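Local coordinates for CAMK/CAMK2 protein kinase (Salpingoeca rosetta, PDB 5IG1) that is the kinase-domain part of a CaMKII-like Ca2+/calmodulin-dependent kinase that probably transfers phosphate from ATP to serine and threonine side chains of proteins, at residues E102-I107 with K296-R301; A120-I125 with V206-L211; F176-T181 with I190-Y195. One frame throughout, in Å; residues are numbered along the deposited sequence.

Contact 1 (E102-I107 with K296-R301); sequences ELFDEI and KFNARR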
loop_
_atom_site.group_PDB
_atom_site.type_symbol
_atom_site.label_atom_id
_atom_site.label_comp_id
_atom_site.label_asym_id
_atom_site.label_seq_id
_atom_site.Cartn_x
_atom_site.Cartn_y
_atom_site.Cartn_z
ATOM N N GLU A 102 9.676 -3.894 2.248
ATOM C CA GLU A 102 8.483 -3.381 2.903
ATOM C C GLU A 102 8.859 -2.437 4.040
ATOM O O GLU A 102 9.786 -2.702 4.810
ATOM C CB GLU A 102 7.639 -4.535 3.444
ATOM C CG GLU A 102 7.116 -5.485 2.382
ATOM C CD GLU A 102 6.179 -6.531 2.951
ATOM O OE1 GLU A 102 5.965 -6.536 4.182
ATOM O OE2 GLU A 102 5.653 -7.346 2.169
ATOM N N LEU A 103 8.109 -1.334 4.146
ATOM C CA LEU A 103 8.356 -0.326 5.176
ATOM C C LEU A 103 8.329 -0.929 6.578
ATOM O O LEU A 103 9.168 -0.595 7.427
ATOM C CB LEU A 103 7.314 0.787 5.055
ATOM C CG LEU A 103 7.267 1.847 6.156
ATOM C CD1 LEU A 103 8.558 2.635 6.157
ATOM C CD2 LEU A 103 6.051 2.769 5.991
ATOM N N PHE A 104 7.373 -1.823 6.841
ATOM C CA PHE A 104 7.240 -2.365 8.188
ATOM C C PHE A 104 8.373 -3.325 8.510
ATOM O O PHE A 104 8.756 -3.457 9.677
ATOM C CB PHE A 104 5.884 -3.055 8.358
ATOM C CG PHE A 104 4.721 -2.100 8.502
ATOM C CD1 PHE A 104 4.764 -0.829 7.955
ATOM C CD2 PHE A 104 3.591 -2.473 9.202
ATOM C CE1 PHE A 104 3.702 0.039 8.092
ATOM C CE2 PHE A 104 2.525 -1.605 9.339
ATOM C CZ PHE A 104 2.585 -0.347 8.789
ATOM N N ASP A 105 8.929 -3.992 7.496
ATOM C CA ASP A 105 10.094 -4.835 7.725
ATOM C C ASP A 105 11.343 -4.013 8.021
ATOM O O ASP A 105 12.305 -4.546 8.582
ATOM C CB ASP A 105 10.342 -5.742 6.518
ATOM C CG ASP A 105 9.255 -6.784 6.329
ATOM O OD1 ASP A 105 8.567 -7.122 7.314
ATOM O OD2 ASP A 105 9.096 -7.276 5.190
ATOM N N GLU A 106 11.354 -2.731 7.656
ATOM C CA GLU A 106 12.526 -1.894 7.876
ATOM C C GLU A 106 12.433 -1.103 9.167
ATOM O O GLU A 106 13.456 -0.882 9.829
ATOM C CB GLU A 106 12.725 -0.933 6.697
ATOM C CG GLU A 106 14.048 -0.154 6.734
ATOM C CD GLU A 106 13.952 1.156 7.496
ATOM O OE1 GLU A 106 12.827 1.571 7.840
ATOM O OE2 GLU A 106 15.003 1.776 7.749
ATOM N N ILE A 107 11.229 -0.657 9.528
ATOM C CA ILE A 107 11.050 0.067 10.782
ATOM C C ILE A 107 11.521 -0.779 11.963
ATOM O O ILE A 107 12.165 -0.270 12.888
ATOM C CB ILE A 107 9.582 0.507 10.930
ATOM C CG1 ILE A 107 9.248 1.561 9.875
ATOM C CG2 ILE A 107 9.316 1.057 12.315
ATOM C CD1 ILE A 107 7.802 1.994 9.901
ATOM N N LYS A 296 6.474 -8.593 16.313
ATOM C CA LYS A 296 5.445 -9.611 16.508
ATOM C C LYS A 296 4.390 -9.540 15.409
ATOM O O LYS A 296 3.904 -10.574 14.936
ATOM C CB LYS A 296 4.804 -9.460 17.889
ATOM C CG LYS A 296 5.785 -9.577 19.054
ATOM C CD LYS A 296 5.165 -10.294 20.250
ATOM C CE LYS A 296 4.124 -9.441 20.962
ATOM N NZ LYS A 296 4.744 -8.290 21.679
ATOM N N PHE A 297 4.041 -8.323 14.981
ATOM C CA PHE A 297 3.034 -8.125 13.938
ATOM C C PHE A 297 3.515 -8.662 12.595
ATOM O O PHE A 297 2.819 -9.446 11.934
ATOM C CB PHE A 297 2.711 -6.631 13.846
ATOM C CG PHE A 297 1.755 -6.260 12.742
ATOM C CD1 PHE A 297 0.403 -6.535 12.852
ATOM C CD2 PHE A 297 2.206 -5.590 11.612
ATOM C CE1 PHE A 297 -0.478 -6.175 11.848
ATOM C CE2 PHE A 297 1.331 -5.227 10.607
ATOM C CZ PHE A 297 -0.014 -5.519 10.725
ATOM N N ASN A 298 4.703 -8.224 12.166
ATOM C CA ASN A 298 5.298 -8.735 10.937
ATOM C C ASN A 298 5.372 -10.252 10.959
ATOM O O ASN A 298 5.105 -10.908 9.946
ATOM C CB ASN A 298 6.699 -8.148 10.732
ATOM C CG ASN A 298 6.683 -6.660 10.407
ATOM O OD1 ASN A 298 5.691 -6.124 9.898
ATOM N ND2 ASN A 298 7.797 -5.986 10.690
ATOM N N ALA A 299 5.724 -10.830 12.112
ATOM C CA ALA A 299 5.735 -12.284 12.215
ATOM C C ALA A 299 4.336 -12.858 12.038
ATOM O O ALA A 299 4.154 -13.869 11.350
ATOM C CB ALA A 299 6.328 -12.716 13.555
ATOM N N ARG A 300 3.329 -12.207 12.622
ATOM C CA ARG A 300 1.985 -12.771 12.615
ATOM C C ARG A 300 1.361 -12.767 11.224
ATOM O O ARG A 300 0.666 -13.720 10.866
ATOM C CB ARG A 300 1.093 -12.020 13.604
ATOM C CG ARG A 300 1.038 -12.684 14.958
ATOM C CD ARG A 300 0.002 -12.042 15.879
ATOM N NE ARG A 300 0.473 -10.794 16.473
ATOM C CZ ARG A 300 0.065 -9.587 16.096
ATOM N NH1 ARG A 300 -0.844 -9.459 15.141
ATOM N NH2 ARG A 300 0.556 -8.504 16.683
ATOM N N ARG A 301 1.548 -11.700 10.438
ATOM C CA ARG A 301 0.831 -11.632 9.166
ATOM C C ARG A 301 1.367 -12.648 8.158
ATOM O O ARG A 301 0.602 -13.173 7.345
ATOM C CB ARG A 301 0.855 -10.208 8.602
ATOM C CG ARG A 301 2.194 -9.529 8.570
ATOM C CD ARG A 301 2.004 -8.060 8.241
ATOM N NE ARG A 301 3.256 -7.352 8.027
ATOM C CZ ARG A 301 3.898 -7.329 6.866
ATOM N NH1 ARG A 301 3.397 -7.973 5.819
ATOM N NH2 ARG A 301 5.036 -6.667 6.747
#

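Contact 2 (A120-I125 with V206-L211); sequences ACMHQI and VILYIL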
loop_
_atom_site.group_PDB
_atom_site.type_symbol
_atom_site.label_atom_id
_atom_site.label_comp_id
_atom_site.label_asym_id
_atom_site.label_seq_id
_atom_site.Cartn_x
_atom_site.Cartn_y
_atom_site.Cartn_z
ATOM N N ALA A 120 6.419 11.132 8.520
ATOM C CA ALA A 120 7.066 11.219 7.217
ATOM C C ALA A 120 6.567 10.111 6.300
ATOM O O ALA A 120 6.217 10.357 5.137
ATOM C CB ALA A 120 8.581 11.146 7.384
ATOM N N CYS A 121 6.511 8.882 6.819
ATOM C CA CYS A 121 5.955 7.776 6.049
ATOM C C CYS A 121 4.521 8.075 5.633
ATOM O O CYS A 121 4.168 7.986 4.449
ATOM C CB CYS A 121 6.018 6.487 6.868
ATOM S SG CYS A 121 7.677 5.954 7.298
ATOM N N MET A 122 3.684 8.450 6.600
ATOM C CA MET A 122 2.287 8.720 6.285
ATOM C C MET A 122 2.150 9.905 5.351
ATOM O O MET A 122 1.207 9.961 4.561
ATOM C CB MET A 122 1.489 8.964 7.562
ATOM C CG MET A 122 1.066 7.684 8.232
ATOM S SD MET A 122 0.010 6.759 7.114
ATOM C CE MET A 122 -1.180 8.028 6.708
ATOM N N HIS A 123 3.059 10.868 5.439
ATOM C CA HIS A 123 3.018 11.991 4.518
ATOM C C HIS A 123 3.247 11.515 3.093
ATOM O O HIS A 123 2.519 11.903 2.174
ATOM C CB HIS A 123 4.056 13.039 4.911
ATOM C CG HIS A 123 4.133 14.188 3.956
ATOM N ND1 HIS A 123 3.444 15.367 4.148
ATOM C CD2 HIS A 123 4.796 14.327 2.784
ATOM C CE1 HIS A 123 3.692 16.187 3.144
ATOM N NE2 HIS A 123 4.509 15.580 2.302
ATOM N N GLN A 124 4.257 10.662 2.891
ATOM C CA GLN A 124 4.514 10.144 1.552
ATOM C C GLN A 124 3.347 9.298 1.045
ATOM O O GLN A 124 2.902 9.467 -0.103
ATOM C CB GLN A 124 5.810 9.345 1.560
ATOM C CG GLN A 124 6.982 10.153 2.074
ATOM C CD GLN A 124 8.219 9.310 2.303
ATOM O OE1 GLN A 124 8.755 8.718 1.371
ATOM N NE2 GLN A 124 8.672 9.241 3.553
ATOM N N ILE A 125 2.839 8.390 1.882
ATOM C CA ILE A 125 1.683 7.584 1.498
ATOM C C ILE A 125 0.516 8.485 1.115
ATOM O O ILE A 125 -0.121 8.306 0.070
ATOM C CB ILE A 125 1.298 6.624 2.639
ATOM C CG1 ILE A 125 2.463 5.696 2.974
ATOM C CG2 ILE A 125 0.042 5.828 2.282
ATOM C CD1 ILE A 125 2.239 4.886 4.221
ATOM N N VAL A 206 -5.770 2.654 9.640
ATOM C CA VAL A 206 -5.337 1.368 10.175
ATOM C C VAL A 206 -3.826 1.262 10.110
ATOM O O VAL A 206 -3.181 0.759 11.036
ATOM C CB VAL A 206 -6.022 0.220 9.414
ATOM C CG1 VAL A 206 -5.641 -1.112 10.011
ATOM C CG2 VAL A 206 -7.531 0.408 9.435
ATOM N N ILE A 207 -3.234 1.750 9.018
ATOM C CA ILE A 207 -1.783 1.703 8.869
ATOM C C ILE A 207 -1.122 2.631 9.880
ATOM O O ILE A 207 -0.177 2.245 10.584
ATOM C CB ILE A 207 -1.397 2.062 7.423
ATOM C CG1 ILE A 207 -1.853 0.964 6.462
ATOM C CG2 ILE A 207 0.097 2.322 7.294
ATOM C CD1 ILE A 207 -1.698 1.353 5.017
ATOM N N LEU A 208 -1.640 3.856 9.992
ATOM C CA LEU A 208 -1.035 4.836 10.887
ATOM C C LEU A 208 -1.025 4.316 12.318
ATOM O O LEU A 208 0.013 4.338 12.993
ATOM C CB LEU A 208 -1.784 6.164 10.776
ATOM C CG LEU A 208 -1.387 7.272 11.750
ATOM C CD1 LEU A 208 0.127 7.472 11.744
ATOM C CD2 LEU A 208 -2.104 8.574 11.407
ATOM N N TYR A 209 -2.174 3.811 12.781
ATOM C CA TYR A 209 -2.279 3.104 14.052
ATOM C C TYR A 209 -1.112 2.146 14.252
ATOM O O TYR A 209 -0.371 2.246 15.238
ATOM C CB TYR A 209 -3.612 2.352 14.093
ATOM C CG TYR A 209 -4.052 1.842 15.440
ATOM C CD1 TYR A 209 -3.555 0.655 15.948
ATOM C CD2 TYR A 209 -5.006 2.520 16.181
ATOM C CE1 TYR A 209 -3.976 0.166 17.176
ATOM C CE2 TYR A 209 -5.434 2.040 17.404
ATOM C CZ TYR A 209 -4.910 0.864 17.898
ATOM O OH TYR A 209 -5.324 0.387 19.117
ATOM N N ILE A 210 -0.912 1.232 13.298
ATOM C CA ILE A 210 0.186 0.278 13.424
ATOM C C ILE A 210 1.508 1.023 13.558
ATOM O O ILE A 210 2.282 0.793 14.496
ATOM C CB ILE A 210 0.195 -0.693 12.233
ATOM C CG1 ILE A 210 -1.188 -1.322 12.075
ATOM C CG2 ILE A 210 1.225 -1.777 12.457
ATOM C CD1 ILE A 210 -1.368 -2.085 10.780
ATOM N N LEU A 211 1.744 1.979 12.653
ATOM C CA LEU A 211 2.965 2.773 12.660
ATOM C C LEU A 211 3.263 3.364 14.027
ATOM O O LEU A 211 4.431 3.607 14.342
ATOM C CB LEU A 211 2.862 3.902 11.623
ATOM C CG LEU A 211 3.027 3.540 10.144
ATOM C CD1 LEU A 211 2.940 4.775 9.250
ATOM C CD2 LEU A 211 4.355 2.844 9.940
#

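Contact 3 (F176-T181 with I190-Y195); sequences FGFAGT and IRRVPY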
loop_
_atom_site.group_PDB
_atom_site.type_symbol
_atom_site.label_atom_id
_atom_site.label_comp_id
_atom_site.label_asym_id
_atom_site.label_seq_id
_atom_site.Cartn_x
_atom_site.Cartn_y
_atom_site.Cartn_z
ATOM N N PHE A 176 -17.635 -1.450 -6.427
ATOM C CA PHE A 176 -16.571 -2.074 -7.200
ATOM C C PHE A 176 -16.328 -3.520 -6.790
ATOM O O PHE A 176 -15.384 -4.146 -7.287
ATOM C CB PHE A 176 -15.280 -1.267 -7.067
ATOM C CG PHE A 176 -15.398 0.145 -7.547
ATOM C CD1 PHE A 176 -15.239 0.451 -8.887
ATOM C CD2 PHE A 176 -15.669 1.166 -6.659
ATOM C CE1 PHE A 176 -15.348 1.754 -9.334
ATOM C CE2 PHE A 176 -15.781 2.471 -7.097
ATOM C CZ PHE A 176 -15.620 2.766 -8.436
ATOM N N GLY A 177 -17.154 -4.064 -5.902
ATOM C CA GLY A 177 -16.977 -5.407 -5.394
ATOM C C GLY A 177 -16.336 -5.416 -4.016
ATOM O O GLY A 177 -15.863 -4.400 -3.498
ATOM N N PHE A 178 -16.329 -6.600 -3.418
ATOM C CA PHE A 178 -15.748 -6.808 -2.097
ATOM C C PHE A 178 -14.318 -7.302 -2.296
ATOM O O PHE A 178 -14.094 -8.468 -2.634
ATOM C CB PHE A 178 -16.585 -7.789 -1.283
ATOM C CG PHE A 178 -16.033 -8.068 0.087
ATOM C CD1 PHE A 178 -16.399 -7.284 1.169
ATOM C CD2 PHE A 178 -15.154 -9.118 0.294
ATOM C CE1 PHE A 178 -15.898 -7.543 2.429
ATOM C CE2 PHE A 178 -14.651 -9.381 1.548
ATOM C CZ PHE A 178 -15.027 -8.596 2.617
ATOM N N ALA A 179 -13.350 -6.411 -2.086
ATOM C CA ALA A 179 -11.941 -6.736 -2.242
ATOM C C ALA A 179 -11.134 -5.978 -1.203
ATOM O O ALA A 179 -11.607 -5.012 -0.602
ATOM C CB ALA A 179 -11.428 -6.404 -3.646
ATOM N N GLY A 180 -9.900 -6.421 -1.008
ATOM C CA GLY A 180 -9.020 -5.888 0.010
ATOM C C GLY A 180 -8.720 -6.919 1.087
ATOM O O GLY A 180 -9.420 -7.922 1.249
ATOM N N THR A 181 -7.638 -6.674 1.823
ATOM C CA THR A 181 -7.311 -7.581 2.911
ATOM C C THR A 181 -8.130 -7.243 4.159
ATOM O O THR A 181 -8.358 -6.067 4.461
ATOM C CB THR A 181 -5.824 -7.522 3.229
ATOM O OG1 THR A 181 -5.395 -6.157 3.246
ATOM C CG2 THR A 181 -5.034 -8.285 2.183
ATOM N N ILE A 190 -17.239 -3.593 3.618
ATOM C CA ILE A 190 -17.781 -4.755 4.314
ATOM C C ILE A 190 -19.297 -4.786 4.178
ATOM O O ILE A 190 -19.892 -5.839 3.921
ATOM C CB ILE A 190 -17.331 -4.754 5.787
ATOM C CG1 ILE A 190 -15.825 -4.987 5.872
ATOM C CG2 ILE A 190 -18.070 -5.811 6.582
ATOM C CD1 ILE A 190 -15.297 -4.996 7.269
ATOM N N ARG A 191 -19.940 -3.625 4.317
ATOM C CA ARG A 191 -21.375 -3.493 4.094
ATOM C C ARG A 191 -21.766 -3.688 2.633
ATOM O O ARG A 191 -22.965 -3.763 2.343
ATOM C CB ARG A 191 -21.860 -2.121 4.579
ATOM C CG ARG A 191 -21.635 -1.876 6.068
ATOM C CD ARG A 191 -22.289 -0.587 6.557
ATOM N NE ARG A 191 -21.753 0.607 5.905
ATOM C CZ ARG A 191 -22.489 1.502 5.250
ATOM N NH1 ARG A 191 -23.804 1.352 5.164
ATOM N NH2 ARG A 191 -21.913 2.556 4.687
ATOM N N ARG A 192 -20.790 -3.773 1.724
ATOM C CA ARG A 192 -21.034 -3.931 0.288
ATOM C C ARG A 192 -21.985 -2.854 -0.230
ATOM O O ARG A 192 -22.925 -3.125 -0.981
ATOM C CB ARG A 192 -21.549 -5.334 -0.039
ATOM C CG ARG A 192 -20.638 -6.436 0.457
ATOM C CD ARG A 192 -20.716 -7.691 -0.394
ATOM N NE ARG A 192 -19.850 -8.737 0.142
ATOM C CZ ARG A 192 -19.552 -9.868 -0.490
ATOM N NH1 ARG A 192 -20.050 -10.110 -1.695
ATOM N NH2 ARG A 192 -18.753 -10.758 0.084
ATOM N N VAL A 193 -21.743 -1.618 0.193
ATOM C CA VAL A 193 -22.460 -0.455 -0.321
ATOM C C VAL A 193 -21.522 0.243 -1.297
ATOM O O VAL A 193 -20.312 -0.019 -1.270
ATOM C CB VAL A 193 -22.900 0.483 0.815
ATOM C CG1 VAL A 193 -23.690 -0.285 1.856
ATOM C CG2 VAL A 193 -21.691 1.153 1.448
ATOM N N PRO A 194 -22.019 1.102 -2.187
ATOM C CA PRO A 194 -21.109 1.841 -3.070
ATOM C C PRO A 194 -20.124 2.668 -2.258
ATOM O O PRO A 194 -20.489 3.308 -1.269
ATOM C CB PRO A 194 -22.052 2.726 -3.889
ATOM C CG PRO A 194 -23.340 1.988 -3.879
ATOM C CD PRO A 194 -23.431 1.351 -2.527
ATOM N N TYR A 195 -18.862 2.638 -2.676
ATOM C CA TYR A 195 -17.810 3.331 -1.954
ATOM C C TYR A 195 -16.983 4.178 -2.916
ATOM O O TYR A 195 -17.279 4.276 -4.111
ATOM C CB TYR A 195 -16.934 2.345 -1.173
ATOM C CG TYR A 195 -16.405 1.164 -1.948
ATOM C CD1 TYR A 195 -15.175 1.229 -2.589
ATOM C CD2 TYR A 195 -17.105 -0.037 -1.987
ATOM C CE1 TYR A 195 -14.666 0.136 -3.277
ATOM C CE2 TYR A 195 -16.606 -1.135 -2.678
ATOM C CZ TYR A 195 -15.386 -1.038 -3.318
ATOM O OH TYR A 195 -14.878 -2.115 -4.002
#

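Contact 1 (E102-I107 with K296-R301)
Asp105 and Asn298 mark the nearest backbone approach, 7.0 Å between their CA atoms. The short helix 103-107 and the stretch 296-301 of helix 288-302 run roughly antiparallel, with 142° between their N-to-C directions and 10.2 Å between axes. At this spacing the contact is made by side chains and one side-chain-to-carbonyl bond. Arg301, extended from CG to NE (chi3 -173°), reaches across with its guanidinium. Its NH2 bonds Glu102 OE1 at 2.7 Å in a nearly straight salt bridge, the carboxylate oxygen lying at the edge of the guanidinium and the two planes only 21° apart. A weaker bond runs from NH1 to the same oxygen. Asp105 OD1, 3.6 Å from Arg301 NH2, adds a long ion pair that completes a three-residue charge network. Asn298 works in two directions: ND2 donates to the backbone Phe104 O at 2.9 Å, arriving well above the carbonyl plane, while OD1 accepts from Arg301 NH2 at 3.3 Å. Donor and acceptor roles together favour this turn of the amide. Beside this polar cluster, Phe297 CE2 meets the edge of the Phe104 ring at CD2 (3.8 Å), and Ile210 of helix 198-213 touches both rings. By sequence and position, helix 288-302 corresponds to the regulatory segment of CaMKII, here docked on the C-lobe. One guanidinium is shared by two carboxylates and the Asn298 amide beside an aromatic contact, so the docking should have an electrostatic component as well as an apolar one.

Contact 2 (A120-I125 with V206-L211)
Met122 CG meets two leucine methyls at once, Leu208 CD1 and Leu211 CD1, each 3.6 Å away. The two leucines stand three positions apart on their helix, and the methionine projects toward that pair. Its chain is bent at both chi2 (-61°) and chi3 (-52°), and the fold brings SD back to within 4.1 Å of Leu208 CB. Leu208 lies at about a right angle to the methionine side chain, whereas Leu211 comes in at a slant. Around this centre the contacts are looser: Leu211 CD1 approaches Cys121 CB at 4.3 Å, and Ile207 CG2 is 4.4 Å from Met122 SD. The backbone spacing is consistent with these distances. Helix 115-134 and helix 198-213 run nearly antiparallel here, at 162°, with local axes 10.8 Å apart, and Met122 and Leu208 have the nearest CA atoms, 6.9 Å from each other. Further out, Met256 of helix 247-256 touches both Met122 and Leu208, while Ile276 also packs on Met122 and Trp275 on Leu208. In kinase nomenclature these two helices are αE and αF, the latter the central helix of the C-lobe. No hydrogen bond joins the two segments, and every residue that touches is buried. The chemistry is therefore that of a hydrophobic core, in which cohesion rests on dispersion and the exclusion of water, with a flexible thioether fitted against branched leucine ends.

Contact 3 (F176-T181 with I190-Y195)
Tyr195 OH is held by two partners: it donates to Gly177 O at 2.5 Å, in the carbonyl plane and on a lone pair, and it also bonds NH1 of Arg140, the arginine of the His-Arg-Asp motif. At 2.90 Å resolution the short length should not be read as strength. The carbonyl oxygen sits at the edge of the tyrosine ring. Next to it, Phe176 lies against the same tyrosine with ring centroids 5.5 Å apart and planes at 58°, its CD2 coming to 3.7 Å from Tyr195 CE1. The second group is Phe178: with CG anti to the backbone N (chi1 179°), its ring extends to Ile190, CE1 approaching Ile190 CA at 3.9 Å at the ring's edge. The guanidinium of Arg192 stacks flat on this ring, with centres 4.7 Å apart and planes at 17°. The overlap is displaced toward the ring's root, since Phe178 CB stands over the guanidinium centre. Arg192 itself, with positive phi, ends helix 187-190 in a Schellman motif. Phe176 and Arg192 also touch a crystal neighbour, so lattice packing may influence their poses. Sequence and topology identify the arrangement as the C-terminal part of a kinase activation segment, folded against the loop that leads into helix 198-213.

From the N terminus, the chain leaves the N-lobe sheet and reaches 102-107, then helix 115-134, the activation segment at 176-181, the loop 190-195 and helix 198-213, and later reaches helix 288-302. Contact 3 closes the shortest loop, contact 2 encloses it, and contact 1 encloses both, so none of them cross. Contacts 1 and 2 adjoin: Phe104 CE2 lies 3.4 Å from Ile210 CG2, and Leu103 CD1 lies 3.6 Å from Cys121 SG. Helix 103-107 thus joins the docked helix 288-302 to the core of the C-lobe. Contact 3 stands apart, its nearest atoms about 8 Å from contact 2, and ties the activation segment to the loop before helix 198-213.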